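Side-chain contacts in CRISPR-associated protein, Cse1 family (Acidimicrobium ferrooxidans, PDB 4H3T), which probably serves as the large subunit of a type I-E CRISPR Cascade complex, helping it to recognise invading DNA: residues L490-A495 with R527-F532; I194-W199 with D296-V301. The protein carries 1 engineered substitution. All blocks are in the same frame, centred on the assembly; numbering follows the deposited sequence.

Contact 1: residues L490-A495 with R527-F532; sequences LVEAVA and RARNEF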
ATOM      1  N   LEU A 490     -28.046  11.636   1.036  1.00 50.79           N
ATOM      2  CA  LEU A 490     -27.335  11.395  -0.232  1.00 48.85           C
ATOM      3  C   LEU A 490     -27.418   9.901  -0.630  1.00 50.25           C
ATOM      4  O   LEU A 490     -27.816   9.564  -1.747  1.00 47.44           O
ATOM      5  CB  LEU A 490     -25.880  11.868  -0.093  1.00 48.05           C
ATOM      6  CG  LEU A 490     -25.050  11.831  -1.361  1.00 50.73           C
ATOM      7  CD1 LEU A 490     -24.008  12.963  -1.349  1.00 54.04           C
ATOM      8  CD2 LEU A 490     -24.470  10.394  -1.636  1.00 48.68           C
ATOM      9  N   VAL A 491     -27.145   9.006   0.303  1.00 46.87           N
ATOM     10  CA  VAL A 491     -27.164   7.574  -0.019  1.00 43.10           C
ATOM     11  C   VAL A 491     -28.571   7.119  -0.426  1.00 48.11           C
ATOM     12  O   VAL A 491     -28.695   6.366  -1.387  1.00 43.70           O
ATOM     13  CB  VAL A 491     -26.601   6.743   1.149  1.00 44.91           C
ATOM     14  CG1 VAL A 491     -26.830   5.245   0.939  1.00 43.77           C
ATOM     15  CG2 VAL A 491     -25.123   7.026   1.363  1.00 44.87           C
ATOM     16  N   GLU A 492     -29.609   7.590   0.268  1.00 47.65           N
ATOM     17  CA  GLU A 492     -30.986   7.225  -0.101  1.00 48.94           C
ATOM     18  C   GLU A 492     -31.333   7.660  -1.512  1.00 50.36           C
ATOM     19  O   GLU A 492     -31.997   6.908  -2.224  1.00 48.26           O
ATOM     20  CB  GLU A 492     -32.028   7.883   0.826  1.00 52.54           C
ATOM     21  CG  GLU A 492     -32.174   7.259   2.192  1.00 66.66           C
ATOM     22  CD  GLU A 492     -33.491   7.707   2.808  1.00 96.35           C
ATOM     23  OE1 GLU A 492     -33.495   8.758   3.498  1.00 96.96           O
ATOM     24  OE2 GLU A 492     -34.539   7.124   2.441  1.00 76.13           O
ATOM     25  N   ALA A 493     -30.987   8.913  -1.854  1.00 49.32           N
ATOM     26  CA  ALA A 493     -31.236   9.480  -3.182  1.00 49.56           C
ATOM     27  C   ALA A 493     -30.513   8.661  -4.268  1.00 52.54           C
ATOM     28  O   ALA A 493     -31.126   8.329  -5.274  1.00 51.72           O
ATOM     29  CB  ALA A 493     -30.828  10.950  -3.238  1.00 51.67           C
ATOM     30  N   VAL A 494     -29.269   8.240  -4.031  1.00 48.41           N
ATOM     31  CA  VAL A 494     -28.556   7.422  -5.007  1.00 44.14           C
ATOM     32  C   VAL A 494     -29.235   6.054  -5.087  1.00 45.32           C
ATOM     33  O   VAL A 494     -29.520   5.584  -6.181  1.00 42.67           O
ATOM     34  CB  VAL A 494     -27.046   7.318  -4.687  1.00 46.04           C
ATOM     35  CG1 VAL A 494     -26.356   6.311  -5.615  1.00 44.30           C
ATOM     36  CG2 VAL A 494     -26.394   8.691  -4.783  1.00 47.22           C
ATOM     37  N   ALA A 495     -29.590   5.465  -3.940  1.00 42.68           N
ATOM     38  CA  ALA A 495     -30.193   4.118  -3.929  1.00 40.65           C
ATOM     39  C   ALA A 495     -31.559   4.101  -4.604  1.00 46.63           C
ATOM     40  O   ALA A 495     -31.827   3.191  -5.387  1.00 44.70           O
ATOM     41  CB  ALA A 495     -30.292   3.580  -2.491  1.00 40.66           C
ATOM     42  N   ARG A 527     -35.029   0.890   7.891  1.00 54.38           N
ATOM     43  CA  ARG A 527     -34.452   0.317   9.100  1.00 54.90           C
ATOM     44  C   ARG A 527     -32.982   0.728   9.255  1.00 55.04           C
ATOM     45  O   ARG A 527     -32.559   1.111  10.351  1.00 52.66           O
ATOM     46  CB  ARG A 527     -34.557  -1.206   9.100  1.00 58.00           C
ATOM     47  CG  ARG A 527     -34.357  -1.837  10.464  1.00 80.10           C
ATOM     48  CD  ARG A 527     -34.441  -3.347  10.383  1.00 97.54           C
ATOM     49  NE  ARG A 527     -35.784  -3.816  10.029  1.00113.63           N
ATOM     50  CZ  ARG A 527     -36.817  -3.938  10.871  1.00138.05           C
ATOM     51  NH1 ARG A 527     -36.689  -3.596  12.154  1.00129.48           N
ATOM     52  NH2 ARG A 527     -37.989  -4.385  10.433  1.00126.49           N
ATOM     53  N   ALA A 528     -32.194   0.632   8.187  1.00 49.11           N
ATOM     54  CA  ALA A 528     -30.786   1.013   8.281  1.00 48.26           C
ATOM     55  C   ALA A 528     -30.634   2.534   8.561  1.00 53.88           C
ATOM     56  O   ALA A 528     -29.753   2.950   9.302  1.00 54.53           O
ATOM     57  CB  ALA A 528     -30.084   0.660   6.995  1.00 46.66           C
ATOM     58  N   ARG A 529     -31.445   3.334   7.896  1.00 51.25           N
ATOM     59  CA  ARG A 529     -31.502   4.794   8.040  1.00 54.99           C
ATOM     60  C   ARG A 529     -31.797   5.207   9.513  1.00 62.94           C
ATOM     61  O   ARG A 529     -31.162   6.104  10.046  1.00 65.11           O
ATOM     62  CB  ARG A 529     -32.630   5.350   7.158  1.00 62.26           C
ATOM     63  CG  ARG A 529     -32.283   6.507   6.296  1.00 73.75           C
ATOM     64  CD  ARG A 529     -32.536   7.776   6.985  1.00 76.74           C
ATOM     65  NE  ARG A 529     -32.676   8.845   6.008  1.00 74.42           N
ATOM     66  CZ  ARG A 529     -32.649  10.127   6.296  1.00 83.47           C
ATOM     67  NH1 ARG A 529     -32.505  10.531   7.560  1.00 71.00           N
ATOM     68  NH2 ARG A 529     -32.787  11.028   5.329  1.00 75.35           N
ATOM     69  N   ASN A 530     -32.721   4.496  10.166  1.00 58.36           N
ATOM     70  CA  ASN A 530     -33.062   4.783  11.560  1.00 62.41           C
ATOM     71  C   ASN A 530     -31.859   4.448  12.478  1.00 64.65           C
ATOM     72  O   ASN A 530     -31.552   5.238  13.346  1.00 64.20           O
ATOM     73  CB  ASN A 530     -34.335   4.028  11.969  1.00 62.57           C
ATOM     74  CG  ASN A 530     -34.752   4.334  13.369  1.00 86.21           C
ATOM     75  OD1 ASN A 530     -35.035   5.492  13.703  1.00 81.30           O
ATOM     76  ND2 ASN A 530     -34.652   3.345  14.247  1.00 74.68           N
ATOM     77  N   GLU A 531     -31.120   3.373  12.203  1.00 60.57           N
ATOM     78  CA  GLU A 531     -29.931   3.012  12.970  1.00 61.50           C
ATOM     79  C   GLU A 531     -28.785   4.013  12.731  1.00 61.41           C
ATOM     80  O   GLU A 531     -28.000   4.281  13.644  1.00 61.22           O
ATOM     81  CB  GLU A 531     -29.484   1.582  12.566  1.00 63.01           C
ATOM     82  CG  GLU A 531     -28.165   1.055  13.123  1.00 80.44           C
ATOM     83  CD  GLU A 531     -27.695  -0.202  12.401  1.00101.60           C
ATOM     84  OE1 GLU A 531     -26.496  -0.279  12.035  1.00 81.35           O
ATOM     85  OE2 GLU A 531     -28.547  -1.090  12.157  1.00 96.21           O
ATOM     86  N   PHE A 532     -28.679   4.560  11.522  1.00 55.46           N
ATOM     87  CA  PHE A 532     -27.582   5.447  11.192  1.00 53.18           C
ATOM     88  C   PHE A 532     -27.827   6.890  11.624  1.00 59.25           C
ATOM     89  O   PHE A 532     -26.956   7.500  12.226  1.00 57.58           O
ATOM     90  CB  PHE A 532     -27.289   5.414   9.682  1.00 51.61           C
ATOM     91  CG  PHE A 532     -26.191   6.378   9.228  1.00 50.56           C
ATOM     92  CD1 PHE A 532     -24.958   6.399   9.856  1.00 52.71           C
ATOM     93  CD2 PHE A 532     -26.407   7.262   8.178  1.00 50.60           C
ATOM     94  CE1 PHE A 532     -23.935   7.268   9.417  1.00 53.21           C
ATOM     95  CE2 PHE A 532     -25.401   8.146   7.762  1.00 51.44           C
ATOM     96  CZ  PHE A 532     -24.176   8.156   8.402  1.00 48.64           C
TER
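Glu-492 and Arg-529 face each other across two roughly antiparallel helices, their CA atoms 8.5 Å apart, and make a salt bridge that illustrates how one carboxylate oxygen can serve two donors. The main bond runs from Arg-529 NE to Glu-492 OE1 at 2.6 Å, with a moderately bent N-H...O angle of 153°. A weak second bond comes from Arg-529 NH2, 3.0 Å from the same Glu-492 OE1. The oxygen therefore sits at the NE/NH2 edge of the guanidinium and close to its plane, but it is itself approached from well above the carboxylate plane. The two flat groups stand 89° apart, so this is not the side-by-side pairing in which each oxygen takes its own N-H.

Contact beyond the salt bridge is slight. Glu-492 reaches across with its chain extended beyond CG, whereas Arg-529 bends at its second torsion (chi2 -91°), and the nearly extended bond beyond it carries NE to the oxygen. Arg-529 CG also lies 3.9 Å from Glu-492 CD, alongside the bond. Both residues remain partly exposed, and solvent would probably temper the attraction between the charges.

The bridge spans the surface between helix 481-504 and helix 511-532. Beneath it, Val-491 and Arg-529 both touch Phe-408 of helix 397-415, while Leu-490 and Val-494 pack on helix 445-473. These four helices are consistent with the C-terminal helical bundle of Cse1 proteins, and the salt bridge joins two of them at the surface.

Contact 2: residues I194-W199 with D296-V301; sequences IGYLAW and DVDPHV
Tyr-196 OH donates to Asp-298 OD2 at 2.6 Å, a short bond between two buried side chains that reach for each other from opposite directions. The carboxylate oxygen lies at the edge of the phenol ring, near its plane, and also comes within 3.1 Å of Tyr-196 CE2. The hydroxyl meets OD2 on its anti side, 18° out of the carboxylate plane, and ring and carboxylate are nearly coplanar, 25° apart. With Tyr-196 CG trans to the main-chain nitrogen (chi1 175°), the end of the ring reaches the 296-301 turn and delivers the hydroxyl to the carboxylate. Val-301 CG1 adds a loose apolar neighbour, 4.1 Å from Tyr-196 OH.

The other oxygen works within its own turn. Asp-298 OD1 accepts the backbone N-H of His-300 at 3.0 Å in a nearly straight bond that arrives from above the carboxylate plane. Arg-58 of helix 52-68 forms a salt bridge with OD1 and also hydrogen-bonds to His-300 ND1, so both carboxylate oxygens have partners, and the nearby positive charge is likely to stabilise the ionised aspartate. Replacing Asp-298 by an alanine is likely to leave the Tyr-196 hydroxyl and the His-300 N-H without their acceptor and Arg-58 without its counter-charge, freeing the turn to shift.

The bond from Asp-298 OD1 to the backbone nitrogen two residues on defines an Asx turn. Here it lies where the chain leaves helix 291-297 on its way to strand 303-309, and the tyrosine fastens that turn to the start of helix 196-199 in the protein interior.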
ATOM      1  N   ILE A 194       7.802 -14.716  -0.669  1.00 41.74           N
ATOM      2  CA  ILE A 194       7.511 -13.431  -1.325  1.00 40.33           C
ATOM      3  C   ILE A 194       8.289 -12.311  -0.602  1.00 40.72           C
ATOM      4  O   ILE A 194       8.664 -12.487   0.555  1.00 39.03           O
ATOM      5  CB  ILE A 194       6.024 -13.100  -1.386  1.00 42.54           C
ATOM      6  CG1 ILE A 194       5.415 -12.924   0.041  1.00 41.70           C
ATOM      7  CG2 ILE A 194       5.285 -14.192  -2.193  1.00 42.66           C
ATOM      8  CD1 ILE A 194       3.940 -12.649   0.042  1.00 43.05           C
ATOM      9  N   GLY A 195       8.532 -11.198  -1.280  1.00 37.20           N
ATOM     10  CA  GLY A 195       9.198 -10.064  -0.644  1.00 37.63           C
ATOM     11  C   GLY A 195       8.402  -9.538   0.540  1.00 40.57           C
ATOM     12  O   GLY A 195       7.175  -9.693   0.624  1.00 39.08           O
ATOM     13  N   TYR A 196       9.096  -8.897   1.452  1.00 37.80           N
ATOM     14  CA  TYR A 196       8.458  -8.401   2.663  1.00 38.45           C
ATOM     15  C   TYR A 196       7.351  -7.342   2.399  1.00 39.40           C
ATOM     16  O   TYR A 196       6.294  -7.418   3.013  1.00 39.14           O
ATOM     17  CB  TYR A 196       9.512  -7.841   3.584  1.00 40.55           C
ATOM     18  CG  TYR A 196       8.925  -7.188   4.822  1.00 41.79           C
ATOM     19  CD1 TYR A 196       8.558  -7.941   5.918  1.00 45.55           C
ATOM     20  CD2 TYR A 196       8.638  -5.832   4.842  1.00 42.11           C
ATOM     21  CE1 TYR A 196       8.033  -7.343   7.063  1.00 43.97           C
ATOM     22  CE2 TYR A 196       8.060  -5.234   5.950  1.00 43.07           C
ATOM     23  CZ  TYR A 196       7.844  -5.975   7.097  1.00 41.83           C
ATOM     24  OH  TYR A 196       7.258  -5.392   8.200  1.00 39.72           O
ATOM     25  N   LEU A 197       7.544  -6.431   1.440  1.00 38.64           N
ATOM     26  CA  LEU A 197       6.507  -5.456   1.096  1.00 38.62           C
ATOM     27  C   LEU A 197       5.346  -6.113   0.369  1.00 43.42           C
ATOM     28  O   LEU A 197       4.223  -5.617   0.481  1.00 44.01           O
ATOM     29  CB  LEU A 197       7.033  -4.258   0.298  1.00 37.49           C
ATOM     30  CG  LEU A 197       7.812  -3.235   1.044  1.00 39.94           C
ATOM     31  CD1 LEU A 197       8.081  -2.003   0.163  1.00 38.34           C
ATOM     32  CD2 LEU A 197       7.044  -2.774   2.287  1.00 40.65           C
ATOM     33  N   ALA A 198       5.602  -7.208  -0.353  1.00 39.61           N
ATOM     34  CA  ALA A 198       4.536  -7.998  -0.984  1.00 40.44           C
ATOM     35  C   ALA A 198       3.661  -8.705   0.127  1.00 45.12           C
ATOM     36  O   ALA A 198       2.493  -8.984  -0.099  1.00 45.61           O
ATOM     37  CB  ALA A 198       5.106  -9.029  -1.968  1.00 40.30           C
ATOM     38  N   TRP A 199       4.262  -9.029   1.273  1.00 41.51           N
ATOM     39  CA  TRP A 199       3.598  -9.666   2.390  1.00 41.92           C
ATOM     40  C   TRP A 199       2.793  -8.698   3.246  1.00 43.69           C
ATOM     41  O   TRP A 199       1.708  -9.034   3.686  1.00 42.72           O
ATOM     42  CB  TRP A 199       4.640 -10.358   3.265  1.00 43.17           C
ATOM     43  CG  TRP A 199       4.031 -11.091   4.421  1.00 44.37           C
ATOM     44  CD1 TRP A 199       3.148 -12.134   4.364  1.00 47.01           C
ATOM     45  CD2 TRP A 199       4.303 -10.863   5.813  1.00 44.54           C
ATOM     46  NE1 TRP A 199       2.836 -12.540   5.629  1.00 47.61           N
ATOM     47  CE2 TRP A 199       3.489 -11.747   6.541  1.00 48.83           C
ATOM     48  CE3 TRP A 199       5.114  -9.958   6.511  1.00 45.87           C
ATOM     49  CZ2 TRP A 199       3.444 -11.745   7.942  1.00 49.80           C
ATOM     50  CZ3 TRP A 199       5.051  -9.935   7.906  1.00 48.29           C
ATOM     51  CH2 TRP A 199       4.253 -10.850   8.606  1.00 49.73           C
ATOM     52  N   ASP A 296       7.552  -5.315  15.728  1.00 47.71           N
ATOM     53  CA  ASP A 296       8.120  -4.311  16.637  1.00 48.22           C
ATOM     54  C   ASP A 296       8.760  -3.150  15.903  1.00 50.43           C
ATOM     55  O   ASP A 296       8.864  -2.069  16.458  1.00 52.47           O
ATOM     56  CB  ASP A 296       9.183  -4.948  17.541  1.00 51.92           C
ATOM     57  CG  ASP A 296       8.634  -5.974  18.557  1.00 67.11           C
ATOM     58  OD1 ASP A 296       7.414  -5.902  18.896  1.00 66.21           O
ATOM     59  OD2 ASP A 296       9.412  -6.859  18.987  1.00 73.47           O
ATOM     60  N   VAL A 297       9.275  -3.376  14.709  1.00 46.09           N
ATOM     61  CA  VAL A 297      10.057  -2.381  14.002  1.00 43.75           C
ATOM     62  C   VAL A 297       9.258  -1.429  13.105  1.00 45.70           C
ATOM     63  O   VAL A 297       9.556  -0.238  13.051  1.00 43.40           O
ATOM     64  CB  VAL A 297      11.123  -3.127  13.144  1.00 46.24           C
ATOM     65  CG1 VAL A 297      11.911  -2.180  12.244  1.00 45.99           C
ATOM     66  CG2 VAL A 297      12.076  -3.936  14.036  1.00 48.24           C
ATOM     67  N   ASP A 298       8.346  -1.975  12.328  1.00 39.83           N
ATOM     68  CA  ASP A 298       7.815  -1.326  11.128  1.00 38.80           C
ATOM     69  C   ASP A 298       6.584  -0.456  11.369  1.00 42.82           C
ATOM     70  O   ASP A 298       5.531  -0.967  11.750  1.00 43.02           O
ATOM     71  CB  ASP A 298       7.513  -2.417  10.116  1.00 38.01           C
ATOM     72  CG  ASP A 298       7.320  -1.982   8.658  1.00 43.40           C
ATOM     73  OD1 ASP A 298       7.010  -0.792   8.413  1.00 39.29           O
ATOM     74  OD2 ASP A 298       7.447  -2.833   7.781  1.00 41.14           O
ATOM     75  N   PRO A 299       6.700   0.846  11.058  1.00 40.09           N
ATOM     76  CA  PRO A 299       5.577   1.749  11.268  1.00 39.17           C
ATOM     77  C   PRO A 299       4.507   1.727  10.180  1.00 39.05           C
ATOM     78  O   PRO A 299       3.528   2.471  10.308  1.00 40.18           O
ATOM     79  CB  PRO A 299       6.276   3.128  11.266  1.00 42.51           C
ATOM     80  CG  PRO A 299       7.363   2.971  10.261  1.00 43.27           C
ATOM     81  CD  PRO A 299       7.873   1.578  10.478  1.00 41.64           C
ATOM     82  N   HIS A 300       4.732   1.054   9.065  1.00 39.61           N
ATOM     83  CA  HIS A 300       3.819   1.120   7.901  1.00 38.67           C
ATOM     84  C   HIS A 300       2.824  -0.066   7.791  1.00 41.52           C
ATOM     85  O   HIS A 300       2.251  -0.286   6.720  1.00 40.93           O
ATOM     86  CB  HIS A 300       4.622   1.183   6.602  1.00 37.69           C
ATOM     87  CG  HIS A 300       5.406   2.459   6.468  1.00 40.82           C
ATOM     88  ND1 HIS A 300       6.740   2.459   6.082  1.00 44.08           N
ATOM     89  CD2 HIS A 300       5.001   3.723   6.665  1.00 41.26           C
ATOM     90  CE1 HIS A 300       7.106   3.740   6.099  1.00 44.45           C
ATOM     91  NE2 HIS A 300       6.060   4.533   6.401  1.00 43.35           N
ATOM     92  N   VAL A 301       2.682  -0.851   8.839  1.00 40.07           N
ATOM     93  CA  VAL A 301       1.802  -2.036   8.805  1.00 39.77           C
ATOM     94  C   VAL A 301       1.009  -2.136  10.134  1.00 42.72           C
ATOM     95  O   VAL A 301       1.599  -2.029  11.190  1.00 39.90           O
ATOM     96  CB  VAL A 301       2.637  -3.315   8.486  1.00 42.26           C
ATOM     97  CG1 VAL A 301       3.895  -3.432   9.342  1.00 43.67           C
ATOM     98  CG2 VAL A 301       1.790  -4.624   8.558  1.00 40.68           C
TER

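How the contacts relate
Contact 2 comes first along the chain and closes before contact 1 opens, so the two lie in series. Their centres are 38 Å apart and their nearest atoms about 27 Å, with no helix or strand in common. Contact 2 lies near the middle of the molecule, about 10 Å from the centre of the chain, and joins the start of a short helix to the turn after helix 291-297, in the part where helices and strands mix. Contact 1 lies about 31 Å from that centre, between the last two helices, in the mainly helical C-terminal part. Together they exemplify two ways of joining distant segments: a buried, shared carboxylate in one region and a surface ion pair in the other.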